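Local coordinates for tellurite resistance protein of COG3793 (Nostoc punctiforme, PDB 2OU3) that is of uncertain function but belongs to the TerB family of tellurite resistance proteins, binds zinc and holds an indole aldehyde in a pocket, at residues W16-N21 against Q94-L99; M33-T38 against E82-S87; C39-G44 against Y74-A79. All blocks are in the same frame, centred on the assembly; numbering follows the deposited sequence.

Contact 1: residues W16-N21 against Q94-L99; sequences WFFGFN and QRDILL. With I3A (1H-indole-3-carbaldehyde), chain E.
Asp96 OD2 lies near the ring of Phe20 and is gripped by two donors from elsewhere: the indole N of 1H-indole-3-carbaldehyde, at 2.8 Å and nearly straight (165° at the hydrogen), and Tyr155 OH of the second subunit. The other carboxylate oxygen, OD1, is hydrogen-bonded to Tyr32 OH and also meets the edge of the Phe18 ring, near its plane, with CE1 3.4 Å from OD1. CG stands anti to the backbone N (chi1 -179°), which points the carboxylate of Asp96 toward the ligand and Phe18, and both oxygens of this buried group are satisfied.

The two phenylalanines frame the indole differently. Phe18 lies beneath ligand atom C2, which sits 3.3 Å above the ring plane and over its centre, while Phe17 CB packs against the opposite face toward the rim. Phe20 meets ligand C8 with its edge, CE2 being 3.4 Å from C8, and takes Phe18 CB over the centre of one face. Gly19, the first residue after helix 4-18, has positive phi. Trp61 meets Phe18 edge-to-face. The pocket lies between the end of helix 4-18 and helix 94-106, beside Ser29 and Tyr32 of helix 26-41 and Tyr155 of the second subunit.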
ATOM      1  N   TRP A  16      -1.222  -3.910   5.929  1.00 15.92           N
ATOM      2  CA  TRP A  16      -0.648  -2.633   5.635  1.00 14.58           C
ATOM      3  C   TRP A  16      -1.720  -1.523   5.628  1.00 14.72           C
ATOM      4  O   TRP A  16      -1.557  -0.481   6.276  1.00 13.94           O
ATOM      5  CB  TRP A  16       0.119  -2.651   4.306  1.00 13.99           C
ATOM      6  CG  TRP A  16       0.655  -1.306   3.943  1.00 14.53           C
ATOM      7  CD1 TRP A  16       0.097  -0.402   3.045  1.00 17.13           C
ATOM      8  CD2 TRP A  16       1.790  -0.644   4.507  1.00 12.56           C
ATOM      9  NE1 TRP A  16       0.850   0.740   3.013  1.00 16.38           N
ATOM     10  CE2 TRP A  16       1.884   0.625   3.899  1.00 18.34           C
ATOM     11  CE3 TRP A  16       2.742  -0.996   5.466  1.00 16.06           C
ATOM     12  CZ2 TRP A  16       2.888   1.531   4.231  1.00 17.39           C
ATOM     13  CZ3 TRP A  16       3.736  -0.107   5.778  1.00 22.14           C
ATOM     14  CH2 TRP A  16       3.821   1.132   5.144  1.00 20.72           C
ATOM     15  N   PHE A  17      -2.802  -1.731   4.892  1.00 14.73           N
ATOM     16  CA  PHE A  17      -3.783  -0.663   4.726  1.00 12.57           C
ATOM     17  C   PHE A  17      -4.798  -0.601   5.864  1.00 13.24           C
ATOM     18  O   PHE A  17      -5.327   0.473   6.162  1.00 14.21           O
ATOM     19  CB  PHE A  17      -4.535  -0.847   3.412  1.00 13.95           C
ATOM     20  CG  PHE A  17      -3.748  -0.411   2.213  1.00 17.37           C
ATOM     21  CD1 PHE A  17      -3.400   0.918   2.050  1.00 16.68           C
ATOM     22  CD2 PHE A  17      -3.371  -1.319   1.239  1.00 19.85           C
ATOM     23  CE1 PHE A  17      -2.699   1.339   0.928  1.00 19.89           C
ATOM     24  CE2 PHE A  17      -2.654  -0.892   0.101  1.00 24.40           C
ATOM     25  CZ  PHE A  17      -2.321   0.425  -0.037  1.00 16.41           C
ATOM     26  N   PHE A  18      -5.146  -1.744   6.432  1.00 12.75           N
ATOM     27  CA  PHE A  18      -6.272  -1.770   7.386  1.00 13.10           C
ATOM     28  C   PHE A  18      -5.916  -2.192   8.809  1.00 13.41           C
ATOM     29  O   PHE A  18      -6.754  -2.033   9.706  1.00 14.70           O
ATOM     30  CB  PHE A  18      -7.410  -2.625   6.846  1.00 12.02           C
ATOM     31  CG  PHE A  18      -7.811  -2.252   5.445  1.00 12.65           C
ATOM     32  CD1 PHE A  18      -8.471  -1.067   5.204  1.00 17.11           C
ATOM     33  CD2 PHE A  18      -7.384  -3.019   4.361  1.00 12.90           C
ATOM     34  CE1 PHE A  18      -8.787  -0.683   3.914  1.00 13.73           C
ATOM     35  CE2 PHE A  18      -7.717  -2.668   3.045  1.00 14.83           C
ATOM     36  CZ  PHE A  18      -8.387  -1.484   2.823  1.00 12.46           C
ATOM     37  N   GLY A  19      -4.709  -2.723   9.020  1.00 13.27           N
ATOM     38  CA  GLY A  19      -4.272  -3.176  10.342  1.00 14.33           C
ATOM     39  C   GLY A  19      -4.741  -4.566  10.738  1.00 14.69           C
ATOM     40  O   GLY A  19      -4.489  -5.036  11.871  1.00 13.64           O
ATOM     41  N   PHE A  20      -5.434  -5.242   9.818  1.00 12.88           N
ATOM     42  CA  PHE A  20      -6.096  -6.497  10.098  1.00 12.45           C
ATOM     43  C   PHE A  20      -5.076  -7.613  10.197  1.00 14.01           C
ATOM     44  O   PHE A  20      -4.081  -7.593   9.512  1.00 12.50           O
ATOM     45  CB  PHE A  20      -7.073  -6.836   8.956  1.00 12.97           C
ATOM     46  CG  PHE A  20      -8.260  -5.887   8.818  1.00 11.52           C
ATOM     47  CD1 PHE A  20      -8.606  -4.970   9.806  1.00 16.85           C
ATOM     48  CD2 PHE A  20      -9.052  -5.944   7.661  1.00 13.02           C
ATOM     49  CE1 PHE A  20      -9.712  -4.108   9.654  1.00 12.85           C
ATOM     50  CE2 PHE A  20     -10.165  -5.116   7.520  1.00 16.32           C
ATOM     51  CZ  PHE A  20     -10.498  -4.205   8.509  1.00 15.48           C
ATOM     52  N   ASN A  21      -5.321  -8.572  11.084  1.00 15.05           N
ATOM     53  CA  ASN A  21      -4.463  -9.766  11.188  1.00 15.44           C
ATOM     54  C   ASN A  21      -4.988 -11.013  10.469  1.00 17.12           C
ATOM     55  O   ASN A  21      -4.363 -12.084  10.545  1.00 17.19           O
ATOM     56  CB  ASN A  21      -4.217 -10.085  12.664  1.00 16.06           C
ATOM     57  CG  ASN A  21      -3.427  -9.010  13.363  1.00 21.90           C
ATOM     58  OD1 ASN A  21      -3.768  -8.613  14.466  1.00 27.76           O
ATOM     59  ND2 ASN A  21      -2.364  -8.540  12.729  1.00 17.06           N
ATOM     60  N   GLN A  94     -17.295   1.823   9.450  1.00 14.74           N
ATOM     61  CA  GLN A  94     -17.835   3.111   8.982  1.00 13.21           C
ATOM     62  C   GLN A  94     -16.755   4.135   8.637  1.00 13.27           C
ATOM     63  O   GLN A  94     -16.821   4.758   7.591  1.00 14.70           O
ATOM     64  CB  GLN A  94     -18.819   3.701   9.994  1.00 14.60           C
ATOM     65  CG  GLN A  94     -20.181   2.956  10.083  1.00 15.34           C
ATOM     66  CD  GLN A  94     -20.163   1.741  10.992  1.00 24.29           C
ATOM     67  OE1 GLN A  94     -19.110   1.320  11.495  1.00 19.83           O
ATOM     68  NE2 GLN A  94     -21.338   1.155  11.196  1.00 21.78           N
ATOM     69  N   ARG A  95     -15.768   4.319   9.517  1.00 11.69           N
ATOM     70  CA  ARG A  95     -14.730   5.330   9.273  1.00 12.50           C
ATOM     71  C   ARG A  95     -13.807   4.905   8.131  1.00 12.74           C
ATOM     72  O   ARG A  95     -13.358   5.713   7.333  1.00 13.72           O
ATOM     73  CB  ARG A  95     -13.908   5.588  10.516  1.00 12.79           C
ATOM     74  CG  ARG A  95     -14.722   6.166  11.674  1.00 11.66           C
ATOM     75  CD  ARG A  95     -13.817   6.401  12.865  1.00 15.37           C
ATOM     76  NE  ARG A  95     -14.570   6.792  14.042  1.00 16.46           N
ATOM     77  CZ  ARG A  95     -14.017   7.275  15.149  1.00 16.38           C
ATOM     78  NH1 ARG A  95     -12.705   7.426  15.261  1.00 14.32           N
ATOM     79  NH2 ARG A  95     -14.785   7.616  16.139  1.00 16.09           N
ATOM     80  N   ASP A  96     -13.545   3.611   8.085  1.00 13.88           N
ATOM     81  CA  ASP A  96     -12.718   2.980   7.080  1.00 13.51           C
ATOM     82  C   ASP A  96     -13.378   3.180   5.696  1.00 12.37           C
ATOM     83  O   ASP A  96     -12.741   3.599   4.741  1.00 12.04           O
ATOM     84  CB  ASP A  96     -12.598   1.519   7.519  1.00 13.17           C
ATOM     85  CG  ASP A  96     -11.729   0.646   6.616  1.00 15.19           C
ATOM     86  OD1 ASP A  96     -11.208   1.101   5.565  1.00 13.57           O
ATOM     87  OD2 ASP A  96     -11.556  -0.535   7.048  1.00 12.99           O
ATOM     88  N   ILE A  97     -14.674   2.902   5.612  1.00 13.46           N
ATOM     89  CA  ILE A  97     -15.405   3.076   4.384  1.00 12.55           C
ATOM     90  C   ILE A  97     -15.279   4.552   3.923  1.00 12.83           C
ATOM     91  O   ILE A  97     -15.043   4.831   2.747  1.00 13.73           O
ATOM     92  CB  ILE A  97     -16.939   2.729   4.583  1.00 13.55           C
ATOM     93  CG1 ILE A  97     -17.172   1.205   4.734  1.00 10.22           C
ATOM     94  CG2 ILE A  97     -17.793   3.313   3.431  1.00 13.06           C
ATOM     95  CD1 ILE A  97     -18.507   0.824   5.461  1.00 11.55           C
ATOM     96  N   LEU A  98     -15.490   5.476   4.854  1.00 14.65           N
ATOM     97  CA  LEU A  98     -15.495   6.930   4.524  1.00 14.01           C
ATOM     98  C   LEU A  98     -14.168   7.370   3.963  1.00 13.86           C
ATOM     99  O   LEU A  98     -14.111   8.080   2.965  1.00 15.51           O
ATOM    100  CB  LEU A  98     -15.842   7.752   5.759  1.00 12.32           C
ATOM    101  CG  LEU A  98     -16.339   9.158   5.398  1.00 16.77           C
ATOM    102  CD1 LEU A  98     -17.784   8.924   4.927  1.00 15.02           C
ATOM    103  CD2 LEU A  98     -16.324  10.157   6.535  1.00 17.10           C
ATOM    104  N   LEU A  99     -13.078   6.939   4.612  1.00 13.22           N
ATOM    105  CA  LEU A  99     -11.745   7.275   4.188  1.00 12.46           C
ATOM    106  C   LEU A  99     -11.442   6.756   2.796  1.00 13.12           C
ATOM    107  O   LEU A  99     -10.910   7.471   1.974  1.00 15.20           O
ATOM    108  CB  LEU A  99     -10.692   6.790   5.209  1.00 14.93           C
ATOM    109  CG  LEU A  99      -9.236   7.113   4.816  1.00 15.22           C
ATOM    110  CD1 LEU A  99      -8.988   8.617   4.679  1.00 16.19           C
ATOM    111  CD2 LEU A  99      -8.229   6.460   5.792  1.00 16.80           C
TER
HETATM  112  O   I3A E 163     -11.880  -6.290   2.519  1.00 14.37           O
HETATM  113  C3' I3A E 163     -11.309  -5.222   2.729  1.00 13.87           C
HETATM  114  C3  I3A E 163     -11.726  -4.446   3.923  1.00  7.99           C
HETATM  115  C2  I3A E 163     -11.137  -3.275   4.318  1.00  8.30           C
HETATM  116  N   I3A E 163     -11.767  -2.863   5.470  1.00 11.03           N
HETATM  117  C8  I3A E 163     -12.741  -3.722   5.835  1.00 11.37           C
HETATM  118  C9  I3A E 163     -12.788  -4.821   4.861  1.00 10.31           C
HETATM  119  C4  I3A E 163     -13.687  -5.888   5.014  1.00 11.96           C
HETATM  120  C5  I3A E 163     -14.559  -5.861   6.076  1.00 11.86           C
HETATM  121  C6  I3A E 163     -14.530  -4.825   7.024  1.00 12.27           C
HETATM  122  C7  I3A E 163     -13.626  -3.782   6.894  1.00 11.93           C

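Contact 2: residues M33-T38 against E82-S87; sequences MKSVLT and EVIARS
Helix 26-41 and helix 80-84 come closest at Ser35 and Val83, whose CA atoms are 6.2 Å apart, and no hydrogen bond links the two segments. Two methyls, Val83 CG1 and Ile84 CG2, each lie 3.4 Å from Ser35 OG. The polar need of this hydroxyl is met within its own helix: chi1 of -61° sets OG beside the backbone N, where it hydrogen-bonds Ile31 O one turn earlier. Val83 CG1, anti to the backbone N, also packs against Lys34 CB, 4.0 Å from CG1. In Ile84, chi1 of 71° places CG1 between the backbone N and the carbonyl carbon; CG2 touches Ser35 and also Ile97 of helix 94-106, while CD1 on the other branch reaches Gln94. In this all-helical TerB fold the short helix 80-84 is thereby fitted against both helix 26-41 and helix 94-106. A type I turn runs from Ile84 to Ser87, and Ser87 OG is hydrogen-bonded to Asp28 OD1, a residue of the indole pocket.

Toward the surface, the extended chain of Lys34 ends in a salt bridge with Asp70. The guanidinium of Arg86 lays one face over Val83 CA and pairs with Glu78; its NH1 is 5.4 Å from Lys34 NZ, and the two carboxylates probably offset this nearness of like charges. On helix 26-41, Lys34 O accepts twice, from Thr38 N and, at 2.7 Å, from Thr38 OG1, the two donors reaching that oxygen from opposite faces of its carbonyl plane.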
HETATM    1  N   MSE A  33     -16.456  -2.827  -0.491  1.00 13.97           N
HETATM    2  CA  MSE A  33     -16.250  -2.017  -1.698  0.70 13.68           C
HETATM    3  C   MSE A  33     -17.545  -1.463  -2.241  1.00 14.09           C
HETATM    4  O   MSE A  33     -17.579  -0.342  -2.721  1.00 15.18           O
HETATM    5  CB  MSE A  33     -15.538  -2.792  -2.803  0.70 14.36           C
HETATM    6  CG  MSE A  33     -14.069  -2.914  -2.592  0.70 16.95           C
HETATM    7 SE   MSE A  33     -13.180  -1.196  -2.366  0.53 19.65          SE
HETATM    8  CE  MSE A  33     -14.056  -0.242  -3.674  0.70  9.29           C
ATOM      9  N   LYS A  34     -18.630  -2.249  -2.175  1.00 13.93           N
ATOM     10  CA  LYS A  34     -19.942  -1.734  -2.551  1.00 13.99           C
ATOM     11  C   LYS A  34     -20.327  -0.546  -1.677  1.00 15.09           C
ATOM     12  O   LYS A  34     -20.895   0.420  -2.148  1.00 14.43           O
ATOM     13  CB  LYS A  34     -21.032  -2.829  -2.497  1.00 15.31           C
ATOM     14  CG  LYS A  34     -20.901  -3.815  -3.676  1.00 12.76           C
ATOM     15  CD  LYS A  34     -21.761  -5.059  -3.578  1.00 14.01           C
ATOM     16  CE  LYS A  34     -21.657  -5.893  -4.870  1.00 16.23           C
ATOM     17  NZ  LYS A  34     -22.531  -7.104  -4.874  1.00 14.68           N
ATOM     18  N   SER A  35     -20.003  -0.620  -0.391  1.00 13.14           N
ATOM     19  CA  SER A  35     -20.286   0.475   0.527  1.00 14.02           C
ATOM     20  C   SER A  35     -19.492   1.723   0.124  1.00 13.89           C
ATOM     21  O   SER A  35     -19.992   2.849   0.115  1.00 14.98           O
ATOM     22  CB  SER A  35     -19.898   0.060   1.939  1.00 13.19           C
ATOM     23  OG  SER A  35     -20.650  -1.054   2.312  1.00 10.57           O
ATOM     24  N   VAL A  36     -18.230   1.496  -0.200  1.00 12.53           N
ATOM     25  CA  VAL A  36     -17.313   2.565  -0.564  1.00 13.94           C
ATOM     26  C   VAL A  36     -17.817   3.247  -1.818  1.00 14.67           C
ATOM     27  O   VAL A  36     -17.869   4.483  -1.871  1.00 15.91           O
ATOM     28  CB  VAL A  36     -15.875   2.025  -0.779  1.00 12.51           C
ATOM     29  CG1 VAL A  36     -15.004   3.055  -1.560  1.00 13.96           C
ATOM     30  CG2 VAL A  36     -15.223   1.647   0.570  1.00 14.30           C
ATOM     31  N   LEU A  37     -18.195   2.453  -2.828  1.00 15.33           N
ATOM     32  CA  LEU A  37     -18.712   3.009  -4.069  1.00 13.63           C
ATOM     33  C   LEU A  37     -20.015   3.759  -3.852  1.00 14.27           C
ATOM     34  O   LEU A  37     -20.207   4.848  -4.420  1.00 16.78           O
ATOM     35  CB  LEU A  37     -18.933   1.920  -5.121  1.00 11.88           C
ATOM     36  CG  LEU A  37     -17.684   1.220  -5.629  1.00 15.96           C
ATOM     37  CD1 LEU A  37     -18.083   0.046  -6.501  1.00 10.50           C
ATOM     38  CD2 LEU A  37     -16.804   2.240  -6.377  1.00 19.01           C
ATOM     39  N   THR A  38     -20.910   3.198  -3.035  1.00 14.15           N
ATOM     40  CA  THR A  38     -22.139   3.895  -2.686  1.00 15.52           C
ATOM     41  C   THR A  38     -21.828   5.253  -2.043  1.00 19.36           C
ATOM     42  O   THR A  38     -22.451   6.257  -2.363  1.00 19.29           O
ATOM     43  CB  THR A  38     -22.990   3.089  -1.705  1.00 17.79           C
ATOM     44  OG1 THR A  38     -23.185   1.793  -2.241  1.00 14.07           O
ATOM     45  CG2 THR A  38     -24.335   3.746  -1.472  1.00 18.63           C
ATOM     46  N   GLU A  82     -28.284  -0.199   4.223  1.00 15.52           N
ATOM     47  CA  GLU A  82     -28.683  -1.572   3.898  1.00 16.08           C
ATOM     48  C   GLU A  82     -27.491  -2.403   3.422  1.00 12.97           C
ATOM     49  O   GLU A  82     -27.379  -3.584   3.743  1.00 14.16           O
ATOM     50  CB  GLU A  82     -29.775  -1.592   2.841  1.00 17.70           C
ATOM     51  CG  GLU A  82     -31.064  -0.870   3.288  1.00 23.33           C
ATOM     52  CD  GLU A  82     -32.225  -1.055   2.303  1.00 26.20           C
ATOM     53  OE1 GLU A  82     -32.071  -1.808   1.307  1.00 40.16           O
ATOM     54  OE2 GLU A  82     -33.281  -0.417   2.510  1.00 43.19           O
ATOM     55  N   VAL A  83     -26.605  -1.790   2.666  1.00 12.32           N
ATOM     56  CA  VAL A  83     -25.435  -2.492   2.195  1.00 13.22           C
ATOM     57  C   VAL A  83     -24.563  -2.958   3.373  1.00 12.32           C
ATOM     58  O   VAL A  83     -24.182  -4.139   3.451  1.00 14.08           O
ATOM     59  CB  VAL A  83     -24.663  -1.639   1.174  1.00 10.72           C
ATOM     60  CG1 VAL A  83     -23.390  -2.382   0.713  1.00 10.98           C
ATOM     61  CG2 VAL A  83     -25.552  -1.356  -0.028  1.00 13.31           C
ATOM     62  N   ILE A  84     -24.248  -2.035   4.281  1.00 12.33           N
ATOM     63  CA  ILE A  84     -23.321  -2.340   5.376  1.00 12.17           C
ATOM     64  C   ILE A  84     -23.880  -3.411   6.294  1.00 11.80           C
ATOM     65  O   ILE A  84     -23.130  -4.230   6.831  1.00 12.08           O
ATOM     66  CB  ILE A  84     -22.827  -1.081   6.183  1.00 14.12           C
ATOM     67  CG1 ILE A  84     -23.955  -0.471   7.047  1.00 17.90           C
ATOM     68  CG2 ILE A  84     -22.183  -0.047   5.230  1.00 13.78           C
ATOM     69  CD1 ILE A  84     -23.487   0.493   8.169  1.00 15.19           C
ATOM     70  N   ALA A  85     -25.199  -3.446   6.410  1.00 11.02           N
ATOM     71  CA  ALA A  85     -25.895  -4.402   7.281  1.00 11.42           C
ATOM     72  C   ALA A  85     -25.850  -5.851   6.744  1.00 13.29           C
ATOM     73  O   ALA A  85     -26.207  -6.796   7.432  1.00 12.24           O
ATOM     74  CB  ALA A  85     -27.372  -3.950   7.513  1.00 13.65           C
ATOM     75  N   ARG A  86     -25.344  -6.021   5.528  1.00 14.19           N
ATOM     76  CA  ARG A  86     -25.138  -7.342   4.978  1.00 13.02           C
ATOM     77  C   ARG A  86     -24.005  -8.086   5.672  1.00 13.08           C
ATOM     78  O   ARG A  86     -23.925  -9.306   5.560  1.00 13.88           O
ATOM     79  CB  ARG A  86     -24.922  -7.285   3.463  1.00 14.36           C
ATOM     80  CG  ARG A  86     -26.162  -6.864   2.716  1.00 16.47           C
ATOM     81  CD  ARG A  86     -25.917  -6.653   1.222  1.00 19.15           C
ATOM     82  NE  ARG A  86     -27.024  -5.884   0.681  1.00 24.98           N
ATOM     83  CZ  ARG A  86     -27.007  -5.167  -0.438  1.00 25.23           C
ATOM     84  NH1 ARG A  86     -25.932  -5.104  -1.218  1.00 26.94           N
ATOM     85  NH2 ARG A  86     -28.104  -4.490  -0.748  1.00 27.60           N
ATOM     86  N   SER A  87     -23.151  -7.371   6.415  1.00 13.16           N
ATOM     87  CA  SER A  87     -22.029  -7.991   7.109  1.00 13.20           C
ATOM     88  C   SER A  87     -21.755  -7.401   8.483  1.00 13.70           C
ATOM     89  O   SER A  87     -21.592  -6.178   8.609  1.00 13.64           O
ATOM     90  CB  SER A  87     -20.790  -7.771   6.274  1.00 13.45           C
ATOM     91  OG  SER A  87     -19.616  -8.060   7.010  1.00 16.93           O
TER

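Contact 3: residues C39-G44 against Y74-A79; sequences CAKADG and YEADEA
Lys41 reaches from the last turn of helix 26-41 into the loop between helices 65-73 and 80-84 and there meets two carboxylates and a water. Its CG stands anti to the backbone N (chi1 -167°) and the chain beyond is extended, which carries the ammonium group the full length of the side chain to the loop. NZ forms a salt bridge with Asp77 OD1, modelled at 2.4 Å; that length is doubtfully short, though the pairing itself fits the charges. Glu75 OE1 is a second, long partner, 3.8 Å from NZ. Glu75, bent at chi2, brings its carboxylate round to the same site.

One water fills in between the two segments. It accepts from Lys41 NZ at 2.8 Å and from the backbone Ala76 N at 3.2 Å, and donates to Glu75 OE1 at 3.1 Å, so the long ion pair gains a bridged route and the amide of Ala76 gains an acceptor. The aliphatic part of the lysine lies against the loop, with CD 3.3 Å from Ala76 O. Ala76 is the centre of an inverse gamma turn, its neighbours joined by a weak bond from Asp77 N to Glu75 O.

Away from the lysine, Tyr74 OH donates to Glu78 OE1, which lies at the ring's edge and in its plane. Lys51 NZ satisfies Tyr74 O, and Lys118 NZ does the same for Ala40 O near the helix end. The two carboxylates probably favour a charged Lys41. Ala42, just past the helix end, has positive phi. The side chain of Lys41 is about 10 Å from a bound zinc ion, and the arrangement is a surface salt-bridge network tying a helix C-terminus to a loop.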
ATOM      1  N   CYS A  39     -20.874   5.244  -1.127  1.00 18.98           N
ATOM      2  CA  CYS A  39     -20.459   6.427  -0.398  0.70 21.12           C
ATOM      3  C   CYS A  39     -19.866   7.492  -1.333  1.00 21.97           C
ATOM      4  O   CYS A  39     -20.250   8.646  -1.269  1.00 25.93           O
ATOM      5  CB  CYS A  39     -19.447   6.011   0.685  0.70 21.34           C
ATOM      6  SG  CYS A  39     -19.268   7.070   2.125  0.70 23.29           S
ATOM      7  N   ALA A  40     -18.927   7.086  -2.183  1.00 21.31           N
ATOM      8  CA  ALA A  40     -18.293   8.000  -3.125  1.00 23.42           C
ATOM      9  C   ALA A  40     -19.329   8.574  -4.096  1.00 26.31           C
ATOM     10  O   ALA A  40     -19.330   9.771  -4.366  1.00 27.02           O
ATOM     11  CB  ALA A  40     -17.200   7.304  -3.895  1.00 21.30           C
ATOM     12  N   LYS A  41     -20.206   7.715  -4.617  1.00 26.67           N
ATOM     13  CA  LYS A  41     -21.239   8.161  -5.562  1.00 27.41           C
ATOM     14  C   LYS A  41     -22.269   9.050  -4.850  1.00 30.44           C
ATOM     15  O   LYS A  41     -22.684  10.083  -5.384  1.00 29.89           O
ATOM     16  CB  LYS A  41     -21.913   6.962  -6.214  1.00 27.02           C
ATOM     17  CG  LYS A  41     -22.776   7.292  -7.421  1.00 31.34           C
ATOM     18  CD  LYS A  41     -23.704   6.129  -7.744  1.00 32.66           C
ATOM     19  CE  LYS A  41     -24.456   6.363  -9.057  1.00 39.19           C
ATOM     20  NZ  LYS A  41     -25.002   5.105  -9.599  1.00 41.37           N
ATOM     21  N   ALA A  42     -22.645   8.643  -3.638  1.00 33.12           N
ATOM     22  CA  ALA A  42     -23.491   9.436  -2.750  1.00 36.25           C
ATOM     23  C   ALA A  42     -24.775   9.835  -3.469  1.00 39.57           C
ATOM     24  O   ALA A  42     -25.556   8.969  -3.864  1.00 39.04           O
ATOM     25  CB  ALA A  42     -22.735  10.662  -2.207  1.00 35.57           C
ATOM     26  N   ASP A  43     -25.010  11.130  -3.645  1.00 41.68           N
ATOM     27  CA  ASP A  43     -26.189  11.553  -4.382  1.00 43.93           C
ATOM     28  C   ASP A  43     -25.905  11.327  -5.856  1.00 44.32           C
ATOM     29  O   ASP A  43     -26.675  10.675  -6.571  1.00 45.70           O
ATOM     30  N   GLY A  44     -24.757  11.835  -6.282  1.00 43.34           N
ATOM     31  CA  GLY A  44     -24.503  12.082  -7.686  1.00 42.91           C
ATOM     32  C   GLY A  44     -24.016  10.901  -8.473  1.00 41.26           C
ATOM     33  O   GLY A  44     -24.663   9.869  -8.501  1.00 40.34           O
ATOM     34  N   TYR A  74     -21.693  -3.445 -11.024  1.00 19.40           N
ATOM     35  CA  TYR A  74     -22.478  -2.968  -9.911  1.00 20.38           C
ATOM     36  C   TYR A  74     -22.879  -1.514 -10.093  1.00 21.77           C
ATOM     37  O   TYR A  74     -22.041  -0.639 -10.339  1.00 22.98           O
ATOM     38  CB  TYR A  74     -21.700  -3.099  -8.624  1.00 15.28           C
ATOM     39  CG  TYR A  74     -22.455  -2.680  -7.365  1.00 16.04           C
ATOM     40  CD1 TYR A  74     -23.483  -3.459  -6.856  1.00 15.98           C
ATOM     41  CD2 TYR A  74     -22.047  -1.569  -6.621  1.00 15.34           C
ATOM     42  CE1 TYR A  74     -24.141  -3.104  -5.677  1.00 13.32           C
ATOM     43  CE2 TYR A  74     -22.704  -1.202  -5.444  1.00 14.55           C
ATOM     44  CZ  TYR A  74     -23.735  -1.982  -4.978  1.00 16.36           C
ATOM     45  OH  TYR A  74     -24.383  -1.641  -3.822  1.00 17.79           O
ATOM     46  N   GLU A  75     -24.170  -1.288  -9.948  1.00 24.64           N
ATOM     47  CA  GLU A  75     -24.746   0.033  -9.952  1.00 28.44           C
ATOM     48  C   GLU A  75     -24.938   0.401  -8.487  1.00 28.41           C
ATOM     49  O   GLU A  75     -25.760  -0.197  -7.775  1.00 32.70           O
ATOM     50  CB  GLU A  75     -26.091   0.024 -10.686  1.00 29.65           C
ATOM     51  CG  GLU A  75     -25.981   0.364 -12.178  1.00 40.25           C
ATOM     52  CD  GLU A  75     -25.878   1.872 -12.422  1.00 49.56           C
ATOM     53  OE1 GLU A  75     -24.773   2.437 -12.251  1.00 56.35           O
ATOM     54  OE2 GLU A  75     -26.907   2.492 -12.783  1.00 58.62           O
ATOM     55  N   ALA A  76     -24.158   1.365  -8.031  1.00 28.77           N
ATOM     56  CA  ALA A  76     -24.102   1.691  -6.619  1.00 26.52           C
ATOM     57  C   ALA A  76     -25.257   2.610  -6.263  1.00 27.43           C
ATOM     58  O   ALA A  76     -25.044   3.738  -5.820  1.00 28.01           O
ATOM     59  CB  ALA A  76     -22.766   2.341  -6.278  1.00 26.02           C
ATOM     60  N   ASP A  77     -26.468   2.100  -6.441  1.00 26.60           N
ATOM     61  CA  ASP A  77     -27.680   2.869  -6.220  1.00 28.97           C
ATOM     62  C   ASP A  77     -28.503   2.334  -5.051  1.00 26.91           C
ATOM     63  O   ASP A  77     -29.666   2.710  -4.892  1.00 25.82           O
ATOM     64  CB  ASP A  77     -28.548   2.852  -7.497  1.00 30.70           C
ATOM     65  CG  ASP A  77     -27.852   3.492  -8.703  1.00 36.24           C
ATOM     66  OD1 ASP A  77     -27.002   4.397  -8.517  1.00 41.58           O
ATOM     67  OD2 ASP A  77     -28.181   3.088  -9.845  1.00 50.00           O
ATOM     68  N   GLU A  78     -27.901   1.478  -4.225  1.00 23.56           N
ATOM     69  CA  GLU A  78     -28.590   0.919  -3.050  1.00 22.07           C
ATOM     70  C   GLU A  78     -28.441   1.842  -1.841  1.00 20.16           C
ATOM     71  O   GLU A  78     -27.627   2.754  -1.863  1.00 17.48           O
ATOM     72  CB  GLU A  78     -28.015  -0.444  -2.702  1.00 22.38           C
ATOM     73  CG  GLU A  78     -27.959  -1.395  -3.894  1.00 26.40           C
ATOM     74  CD  GLU A  78     -27.557  -2.786  -3.467  1.00 30.14           C
ATOM     75  OE1 GLU A  78     -26.344  -3.030  -3.247  1.00 27.54           O
ATOM     76  OE2 GLU A  78     -28.477  -3.610  -3.302  1.00 24.69           O
ATOM     77  N   ALA A  79     -29.235   1.613  -0.791  1.00 17.76           N
ATOM     78  CA  ALA A  79     -29.127   2.428   0.413  1.00 17.68           C
ATOM     79  C   ALA A  79     -27.890   1.981   1.202  1.00 14.77           C
ATOM     80  O   ALA A  79     -27.704   0.795   1.467  1.00 16.51           O
ATOM     81  CB  ALA A  79     -30.401   2.334   1.255  1.00 17.87           C
TER
HETATM   82  O   HOH W   1     -22.792   3.449 -10.079  1.00 32.40           O

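In the fold
Contacts 2 and 3 share helix 26-41 and lie on the same side of the chain's centre, their own centres about 10 Å apart. Along the chain the three are nested, contact 3 inside the loop closed by contact 2, and that inside the loop closed by contact 1. Contact 1 lies about 14 Å from contact 2 and about 20 Å from contact 3, centre to centre, with contacts 1 and 3 on opposite sides of the chain's centre. Ile97 packs on Ser35 and Ile84, and Leu98 on Cys39. Helix 94-106, which carries Asp96 of the indole pocket, thus packs on helix 26-41, which serves contacts 2 and 3. Arg86 and Glu78 join these two.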